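Local atomic coordinates of 450aa long hypothetical fmu protein (Pyrococcus horikoshii, PDB entry 2YXL), a protein that probably methylates RNA at the C5 position of cytosine, using S-adenosyl-L-methionine as methyl donor, as a member of the RsmB/NOP family. Residues E185-E199 and V213-G226. Sequence-based numbering, arbitrary orientation.
Sequences EWISIRVNTLKANVE and VRSERVPTILKIKG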
ATOM      1  N   GLU A 185       8.917  11.866  -1.161  1.00 44.60           N
ATOM      2  CA  GLU A 185       9.409  10.838  -2.090  1.00 44.62           C
ATOM      3  C   GLU A 185      10.134   9.691  -1.357  1.00 44.52           C
ATOM      4  O   GLU A 185      11.126   9.158  -1.866  1.00 44.67           O
ATOM      5  CB  GLU A 185      10.372  11.458  -3.118  1.00 44.56           C
ATOM      6  CG  GLU A 185       9.918  12.767  -3.762  1.00 44.84           C
ATOM      7  CD  GLU A 185      11.044  13.490  -4.498  1.00 44.98           C
ATOM      8  OE1 GLU A 185      11.431  13.042  -5.601  1.00 45.49           O
ATOM      9  OE2 GLU A 185      11.531  14.518  -3.979  1.00 45.27           O
ATOM     10  N   TRP A 186       9.643   9.302  -0.179  1.00 44.15           N
ATOM     11  CA  TRP A 186      10.356   8.338   0.673  1.00 43.79           C
ATOM     12  C   TRP A 186       9.839   6.899   0.588  1.00 43.48           C
ATOM     13  O   TRP A 186       8.632   6.657   0.524  1.00 43.49           O
ATOM     14  CB  TRP A 186      10.383   8.814   2.133  1.00 43.88           C
ATOM     15  CG  TRP A 186      11.143  10.096   2.320  1.00 44.09           C
ATOM     16  CD1 TRP A 186      10.651  11.364   2.194  1.00 44.18           C
ATOM     17  CD2 TRP A 186      12.533  10.237   2.649  1.00 44.04           C
ATOM     18  NE1 TRP A 186      11.644  12.285   2.429  1.00 44.45           N
ATOM     19  CE2 TRP A 186      12.811  11.622   2.711  1.00 44.22           C
ATOM     20  CE3 TRP A 186      13.571   9.327   2.900  1.00 43.73           C
ATOM     21  CZ2 TRP A 186      14.083  12.123   3.014  1.00 43.94           C
ATOM     22  CZ3 TRP A 186      14.836   9.824   3.198  1.00 43.95           C
ATOM     23  CH2 TRP A 186      15.079  11.211   3.254  1.00 44.09           C
ATOM     24  N   ILE A 187      10.775   5.953   0.591  1.00 42.90           N
ATOM     25  CA  ILE A 187      10.470   4.529   0.514  1.00 42.22           C
ATOM     26  C   ILE A 187      11.043   3.846   1.751  1.00 41.92           C
ATOM     27  O   ILE A 187      12.196   4.082   2.123  1.00 41.89           O
ATOM     28  CB  ILE A 187      11.056   3.881  -0.765  1.00 42.22           C
ATOM     29  CG1 ILE A 187      10.512   4.570  -2.023  1.00 42.24           C
ATOM     30  CG2 ILE A 187      10.752   2.378  -0.808  1.00 41.99           C
ATOM     31  CD1 ILE A 187      11.460   4.534  -3.220  1.00 41.91           C
ATOM     32  N   SER A 188      10.230   3.002   2.379  1.00 41.36           N
ATOM     33  CA  SER A 188      10.623   2.295   3.583  1.00 40.93           C
ATOM     34  C   SER A 188      11.056   0.865   3.262  1.00 40.71           C
ATOM     35  O   SER A 188      10.338   0.130   2.582  1.00 40.74           O
ATOM     36  CB  SER A 188       9.473   2.306   4.586  1.00 40.79           C
ATOM     37  OG  SER A 188       9.870   1.733   5.819  1.00 41.31           O
ATOM     38  N   ILE A 189      12.237   0.481   3.744  1.00 40.55           N
ATOM     39  CA  ILE A 189      12.790  -0.861   3.514  1.00 40.48           C
ATOM     40  C   ILE A 189      13.296  -1.497   4.809  1.00 40.58           C
ATOM     41  O   ILE A 189      13.668  -0.795   5.750  1.00 40.57           O
ATOM     42  CB  ILE A 189      13.940  -0.866   2.456  1.00 40.53           C
ATOM     43  CG1 ILE A 189      15.100   0.049   2.885  1.00 40.50           C
ATOM     44  CG2 ILE A 189      13.415  -0.485   1.070  1.00 40.19           C
ATOM     45  CD1 ILE A 189      16.402  -0.203   2.141  1.00 40.40           C
ATOM     46  N   ARG A 190      13.297  -2.829   4.855  1.00 40.64           N
ATOM     47  CA  ARG A 190      13.872  -3.559   5.982  1.00 40.59           C
ATOM     48  C   ARG A 190      15.151  -4.266   5.550  1.00 40.85           C
ATOM     49  O   ARG A 190      15.219  -4.827   4.454  1.00 40.87           O
ATOM     50  CB  ARG A 190      12.878  -4.571   6.559  1.00 40.52           C
ATOM     51  CG  ARG A 190      13.202  -4.988   7.990  1.00 40.28           C
ATOM     52  CD  ARG A 190      12.330  -6.137   8.490  1.00 40.30           C
ATOM     53  NE  ARG A 190      12.747  -7.425   7.940  1.00 39.45           N
ATOM     54  CZ  ARG A 190      12.052  -8.135   7.052  1.00 39.27           C
ATOM     55  NH1 ARG A 190      10.875  -7.706   6.603  1.00 39.15           N
ATOM     56  NH2 ARG A 190      12.535  -9.289   6.620  1.00 38.99           N
ATOM     57  N   VAL A 191      16.159  -4.225   6.418  1.00 41.05           N
ATOM     58  CA  VAL A 191      17.426  -4.906   6.182  1.00 41.27           C
ATOM     59  C   VAL A 191      17.347  -6.343   6.701  1.00 41.57           C
ATOM     60  O   VAL A 191      17.000  -6.578   7.861  1.00 41.59           O
ATOM     61  CB  VAL A 191      18.615  -4.143   6.835  1.00 41.26           C
ATOM     62  CG1 VAL A 191      19.893  -4.977   6.818  1.00 41.02           C
ATOM     63  CG2 VAL A 191      18.844  -2.816   6.130  1.00 41.10           C
ATOM     64  N   ASN A 192      17.657  -7.294   5.823  1.00 41.92           N
ATOM     65  CA  ASN A 192      17.667  -8.713   6.162  1.00 42.25           C
ATOM     66  C   ASN A 192      18.904  -9.070   6.987  1.00 42.49           C
ATOM     67  O   ASN A 192      19.986  -9.299   6.436  1.00 42.52           O
ATOM     68  CB  ASN A 192      17.588  -9.557   4.879  1.00 42.25           C
ATOM     69  CG  ASN A 192      17.524 -11.060   5.147  1.00 42.40           C
ATOM     70  OD1 ASN A 192      17.783 -11.862   4.252  1.00 42.57           O
ATOM     71  ND2 ASN A 192      17.174 -11.442   6.368  1.00 42.40           N
ATOM     72  N   THR A 193      18.727  -9.116   8.308  1.00 42.83           N
ATOM     73  CA  THR A 193      19.819  -9.392   9.251  1.00 43.22           C
ATOM     74  C   THR A 193      20.436 -10.773   9.048  1.00 43.46           C
ATOM     75  O   THR A 193      21.576 -11.020   9.438  1.00 43.54           O
ATOM     76  CB  THR A 193      19.358  -9.273  10.718  1.00 43.22           C
ATOM     77  OG1 THR A 193      18.223 -10.121  10.938  1.00 43.51           O
ATOM     78  CG2 THR A 193      18.996  -7.834  11.053  1.00 43.01           C
ATOM     79  N   LEU A 194      19.668 -11.660   8.426  1.00 43.80           N
ATOM     80  CA  LEU A 194      20.095 -13.020   8.140  1.00 44.14           C
ATOM     81  C   LEU A 194      21.167 -13.064   7.046  1.00 44.30           C
ATOM     82  O   LEU A 194      21.873 -14.064   6.903  1.00 44.35           O
ATOM     83  CB  LEU A 194      18.876 -13.843   7.720  1.00 44.17           C
ATOM     84  CG  LEU A 194      18.740 -15.290   8.185  1.00 44.44           C
ATOM     85  CD1 LEU A 194      17.269 -15.609   8.412  1.00 44.70           C
ATOM     86  CD2 LEU A 194      19.362 -16.253   7.182  1.00 44.97           C
ATOM     87  N   LYS A 195      21.294 -11.974   6.290  1.00 44.55           N
ATOM     88  CA  LYS A 195      22.180 -11.938   5.125  1.00 44.74           C
ATOM     89  C   LYS A 195      23.049 -10.671   5.044  1.00 44.88           C
ATOM     90  O   LYS A 195      24.013 -10.627   4.277  1.00 44.95           O
ATOM     91  CB  LYS A 195      21.355 -12.119   3.844  1.00 44.71           C
ATOM     92  CG  LYS A 195      22.135 -12.661   2.652  1.00 44.71           C
ATOM     93  CD  LYS A 195      21.202 -13.170   1.564  1.00 44.59           C
ATOM     94  CE  LYS A 195      20.963 -14.669   1.669  1.00 44.49           C
ATOM     95  NZ  LYS A 195      22.103 -15.450   1.116  1.00 44.46           N
ATOM     96  N   ALA A 196      22.710  -9.655   5.835  1.00 45.11           N
ATOM     97  CA  ALA A 196      23.440  -8.381   5.844  1.00 45.32           C
ATOM     98  C   ALA A 196      23.246  -7.635   7.164  1.00 45.50           C
ATOM     99  O   ALA A 196      22.330  -7.950   7.926  1.00 45.59           O
ATOM    100  CB  ALA A 196      22.990  -7.506   4.677  1.00 45.27           C
ATOM    101  N   ASN A 197      24.104  -6.653   7.433  1.00 45.65           N
ATOM    102  CA  ASN A 197      23.887  -5.746   8.563  1.00 45.86           C
ATOM    103  C   ASN A 197      23.586  -4.317   8.104  1.00 45.89           C
ATOM    104  O   ASN A 197      23.905  -3.943   6.972  1.00 45.92           O
ATOM    105  CB  ASN A 197      25.054  -5.787   9.559  1.00 45.97           C
ATOM    106  CG  ASN A 197      26.197  -4.882   9.161  1.00 46.30           C
ATOM    107  OD1 ASN A 197      27.033  -5.245   8.334  1.00 46.81           O
ATOM    108  ND2 ASN A 197      26.250  -3.699   9.763  1.00 46.73           N
ATOM    109  N   VAL A 198      22.985  -3.532   8.996  1.00 45.92           N
ATOM    110  CA  VAL A 198      22.428  -2.215   8.662  1.00 46.00           C
ATOM    111  C   VAL A 198      23.439  -1.229   8.060  1.00 46.19           C
ATOM    112  O   VAL A 198      23.213  -0.698   6.965  1.00 46.14           O
ATOM    113  CB  VAL A 198      21.706  -1.578   9.877  1.00 45.92           C
ATOM    114  CG1 VAL A 198      21.057  -0.259   9.485  1.00 45.86           C
ATOM    115  CG2 VAL A 198      20.654  -2.530  10.430  1.00 45.91           C
ATOM    116  N   GLU A 199      24.543  -0.992   8.768  1.00 46.38           N
ATOM    117  CA  GLU A 199      25.546  -0.010   8.340  1.00 46.59           C
ATOM    118  C   GLU A 199      26.137  -0.335   6.967  1.00 46.60           C
ATOM    119  O   GLU A 199      26.357   0.564   6.150  1.00 46.59           O
ATOM    120  CB  GLU A 199      26.663   0.131   9.383  1.00 46.73           C
ATOM    121  CG  GLU A 199      26.276   0.923  10.639  1.00 47.38           C
ATOM    122  CD  GLU A 199      25.881   2.368  10.349  1.00 48.37           C
ATOM    123  OE1 GLU A 199      24.879   2.835  10.935  1.00 48.65           O
ATOM    124  OE2 GLU A 199      26.562   3.038   9.538  1.00 49.04           O
ATOM    125  N   VAL A 213      17.676   7.581   5.853  1.00 41.71           N
ATOM    126  CA  VAL A 213      17.401   7.892   7.259  1.00 41.52           C
ATOM    127  C   VAL A 213      16.944   6.641   8.016  1.00 41.21           C
ATOM    128  O   VAL A 213      15.960   5.996   7.653  1.00 41.09           O
ATOM    129  CB  VAL A 213      16.404   9.084   7.438  1.00 41.69           C
ATOM    130  CG1 VAL A 213      15.174   8.919   6.566  1.00 41.64           C
ATOM    131  CG2 VAL A 213      16.004   9.257   8.907  1.00 41.56           C
ATOM    132  N   ARG A 214      17.693   6.311   9.060  1.00 40.83           N
ATOM    133  CA  ARG A 214      17.462   5.126   9.863  1.00 40.38           C
ATOM    134  C   ARG A 214      16.311   5.359  10.842  1.00 40.19           C
ATOM    135  O   ARG A 214      16.223   6.419  11.464  1.00 39.93           O
ATOM    136  CB  ARG A 214      18.747   4.771  10.613  1.00 40.37           C
ATOM    137  CG  ARG A 214      18.770   3.370  11.170  1.00 40.44           C
ATOM    138  CD  ARG A 214      20.138   2.992  11.692  1.00 39.28           C
ATOM    139  NE  ARG A 214      20.109   1.620  12.184  1.00 38.68           N
ATOM    140  CZ  ARG A 214      21.107   1.008  12.811  1.00 38.25           C
ATOM    141  NH1 ARG A 214      20.944  -0.247  13.205  1.00 37.71           N
ATOM    142  NH2 ARG A 214      22.257   1.637  13.044  1.00 37.30           N
ATOM    143  N   SER A 215      15.428   4.366  10.962  1.00 40.09           N
ATOM    144  CA  SER A 215      14.300   4.427  11.895  1.00 39.98           C
ATOM    145  C   SER A 215      14.765   4.359  13.344  1.00 40.03           C
ATOM    146  O   SER A 215      15.631   3.557  13.689  1.00 40.01           O
ATOM    147  CB  SER A 215      13.307   3.296  11.624  1.00 40.10           C
ATOM    148  OG  SER A 215      12.461   3.068  12.744  1.00 39.94           O
ATOM    149  N   GLU A 216      14.171   5.203  14.182  1.00 40.05           N
ATOM    150  CA  GLU A 216      14.488   5.244  15.603  1.00 40.02           C
ATOM    151  C   GLU A 216      13.720   4.192  16.392  1.00 40.01           C
ATOM    152  O   GLU A 216      14.103   3.855  17.515  1.00 40.12           O
ATOM    153  CB  GLU A 216      14.203   6.629  16.176  1.00 40.06           C
ATOM    154  CG  GLU A 216      15.080   7.725  15.594  1.00 40.46           C
ATOM    155  CD  GLU A 216      14.943   9.045  16.330  1.00 41.42           C
ATOM    156  OE1 GLU A 216      15.516  10.050  15.851  1.00 42.17           O
ATOM    157  OE2 GLU A 216      14.274   9.083  17.387  1.00 41.62           O
ATOM    158  N   ARG A 217      12.643   3.678  15.801  1.00 39.91           N
ATOM    159  CA  ARG A 217      11.772   2.718  16.473  1.00 39.88           C
ATOM    160  C   ARG A 217      12.185   1.279  16.184  1.00 40.04           C
ATOM    161  O   ARG A 217      12.139   0.427  17.070  1.00 40.02           O
ATOM    162  CB  ARG A 217      10.310   2.949  16.084  1.00 39.80           C
ATOM    163  CG  ARG A 217       9.781   4.314  16.494  1.00 38.97           C
ATOM    164  CD  ARG A 217       8.272   4.398  16.342  1.00 37.28           C
ATOM    165  NE  ARG A 217       7.805   5.766  16.531  1.00 35.79           N
ATOM    166  CZ  ARG A 217       7.483   6.594  15.544  1.00 35.14           C
ATOM    167  NH1 ARG A 217       7.078   7.824  15.825  1.00 35.07           N
ATOM    168  NH2 ARG A 217       7.557   6.194  14.278  1.00 34.30           N
ATOM    169  N   VAL A 218      12.568   1.014  14.939  1.00 40.16           N
ATOM    170  CA  VAL A 218      13.161  -0.270  14.569  1.00 40.34           C
ATOM    171  C   VAL A 218      14.372  -0.044  13.645  1.00 40.46           C
ATOM    172  O   VAL A 218      14.223   0.236  12.454  1.00 40.51           O
ATOM    173  CB  VAL A 218      12.096  -1.320  14.059  1.00 40.47           C
ATOM    174  CG1 VAL A 218      10.886  -0.646  13.453  1.00 40.52           C
ATOM    175  CG2 VAL A 218      12.704  -2.367  13.126  1.00 40.20           C
ATOM    176  N   PRO A 219      15.584  -0.129  14.226  1.00 40.50           N
ATOM    177  CA  PRO A 219      16.857   0.202  13.578  1.00 40.45           C
ATOM    178  C   PRO A 219      17.203  -0.635  12.342  1.00 40.48           C
ATOM    179  O   PRO A 219      18.212  -0.362  11.685  1.00 40.57           O
ATOM    180  CB  PRO A 219      17.886  -0.029  14.692  1.00 40.52           C
ATOM    181  CG  PRO A 219      17.105   0.060  15.958  1.00 40.55           C
ATOM    182  CD  PRO A 219      15.789  -0.553  15.622  1.00 40.51           C
ATOM    183  N   THR A 220      16.382  -1.635  12.025  1.00 40.32           N
ATOM    184  CA  THR A 220      16.564  -2.395  10.786  1.00 40.26           C
ATOM    185  C   THR A 220      15.737  -1.810   9.639  1.00 40.23           C
ATOM    186  O   THR A 220      15.861  -2.246   8.489  1.00 40.22           O
ATOM    187  CB  THR A 220      16.250  -3.896  10.960  1.00 40.23           C
ATOM    188  OG1 THR A 220      15.009  -4.056  11.654  1.00 40.56           O
ATOM    189  CG2 THR A 220      17.354  -4.587  11.734  1.00 39.88           C
ATOM    190  N   ILE A 221      14.905  -0.820   9.961  1.00 40.17           N
ATOM    191  CA  ILE A 221      14.110  -0.104   8.967  1.00 40.21           C
ATOM    192  C   ILE A 221      14.834   1.162   8.499  1.00 40.49           C
ATOM    193  O   ILE A 221      15.322   1.955   9.313  1.00 40.53           O
ATOM    194  CB  ILE A 221      12.684   0.234   9.502  1.00 40.19           C
ATOM    195  CG1 ILE A 221      11.826  -1.037   9.620  1.00 40.04           C
ATOM    196  CG2 ILE A 221      11.986   1.294   8.635  1.00 39.63           C
ATOM    197  CD1 ILE A 221      11.359  -1.634   8.286  1.00 39.39           C
ATOM    198  N   LEU A 222      14.907   1.334   7.183  1.00 40.63           N
ATOM    199  CA  LEU A 222      15.516   2.516   6.593  1.00 40.93           C
ATOM    200  C   LEU A 222      14.532   3.220   5.685  1.00 41.37           C
ATOM    201  O   LEU A 222      13.823   2.580   4.904  1.00 41.47           O
ATOM    202  CB  LEU A 222      16.768   2.147   5.789  1.00 40.74           C
ATOM    203  CG  LEU A 222      17.860   1.284   6.430  1.00 40.35           C
ATOM    204  CD1 LEU A 222      18.851   0.850   5.365  1.00 40.06           C
ATOM    205  CD2 LEU A 222      18.564   2.012   7.571  1.00 39.48           C
ATOM    206  N   LYS A 223      14.487   4.542   5.788  1.00 41.91           N
ATOM    207  CA  LYS A 223      13.756   5.345   4.822  1.00 42.55           C
ATOM    208  C   LYS A 223      14.747   5.884   3.798  1.00 42.46           C
ATOM    209  O   LYS A 223      15.748   6.506   4.157  1.00 42.58           O
ATOM    210  CB  LYS A 223      12.965   6.459   5.510  1.00 42.59           C
ATOM    211  CG  LYS A 223      11.833   5.930   6.393  1.00 43.40           C
ATOM    212  CD  LYS A 223      11.126   7.037   7.178  1.00 43.67           C
ATOM    213  CE  LYS A 223       9.874   6.502   7.905  1.00 44.98           C
ATOM    214  NZ  LYS A 223      10.187   5.614   9.082  1.00 46.83           N
ATOM    215  N   ILE A 224      14.488   5.592   2.527  1.00 42.54           N
ATOM    216  CA  ILE A 224      15.337   6.059   1.436  1.00 42.56           C
ATOM    217  C   ILE A 224      14.554   6.983   0.509  1.00 42.73           C
ATOM    218  O   ILE A 224      13.379   6.745   0.230  1.00 42.80           O
ATOM    219  CB  ILE A 224      16.006   4.891   0.650  1.00 42.50           C
ATOM    220  CG1 ILE A 224      14.967   4.021  -0.072  1.00 42.67           C
ATOM    221  CG2 ILE A 224      16.881   4.049   1.581  1.00 42.32           C
ATOM    222  CD1 ILE A 224      15.550   3.087  -1.127  1.00 42.52           C
ATOM    223  N   LYS A 225      15.207   8.048   0.054  1.00 42.96           N
ATOM    224  CA  LYS A 225      14.568   9.032  -0.809  1.00 43.21           C
ATOM    225  C   LYS A 225      14.620   8.558  -2.258  1.00 43.36           C
ATOM    226  O   LYS A 225      15.702   8.413  -2.835  1.00 43.48           O
ATOM    227  CB  LYS A 225      15.241  10.404  -0.657  1.00 43.20           C
ATOM    228  CG  LYS A 225      14.397  11.582  -1.141  1.00 43.27           C
ATOM    229  CD  LYS A 225      15.058  12.908  -0.790  1.00 43.37           C
ATOM    230  CE  LYS A 225      14.063  14.061  -0.755  1.00 43.66           C
ATOM    231  NZ  LYS A 225      13.648  14.514  -2.113  1.00 44.03           N
ATOM    232  N   GLY A 226      13.445   8.314  -2.834  1.00 43.39           N
ATOM    233  CA  GLY A 226      13.324   7.876  -4.223  1.00 43.47           C
ATOM    234  C   GLY A 226      13.824   8.910  -5.221  1.00 43.55           C
ATOM    235  O   GLY A 226      14.145  10.036  -4.835  1.00 43.60           O
TER
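Trp186 lays one face of its six-membered ring on the aliphatic chain of Lys225. This is a CH-pi contact, with Lys225 CB 3.9 Å from the ring centroid. With CG of Trp186 anti to the carbonyl carbon (chi1 -64°), the indole reaches across to the neighbouring strand. Its CZ3 also meets Val213 CG1 at 3.5 Å, one strand further on. With the indole cut back to an alanine, the Lys225 chain would probably lose the ring it lies against, and Val213 CG1 its aromatic neighbour. Beyond the ring, Lys225 NZ forms a salt bridge to Glu185 OE2 (2.8 Å), coming from above the carboxylate plane.

Ile187, Ile189, Leu222 and Ile224 share the other face of the sheet. Leu222 CD1 touches Val191 CG2 at 3.7 Å, and its CD2 meets Val198 CG1 at 3.9 Å. Val201, Ile202 and Leu205 of helix 198-207 cover this face. Val198 CG1 also lies over one face of the Arg214 guanidinium, 3.4 Å from Arg214 NE. That group is held side-on, NE and NH1 both donating to Pro219 O.

Strands 186-191 and 221-225 are antiparallel. Paired backbone bonds join Ile187 to Ile224 and Ile189 to Leu222. On the Trp186 face, Arg190 forms a salt bridge to Glu279, facing the cofactor-binding domain. Strand 186-191, helix 198-207 and hairpin 212-225 form a beta-alpha-beta-beta unit, consistent with the ferredoxin-like domain of RsmB/F-type methyltransferases.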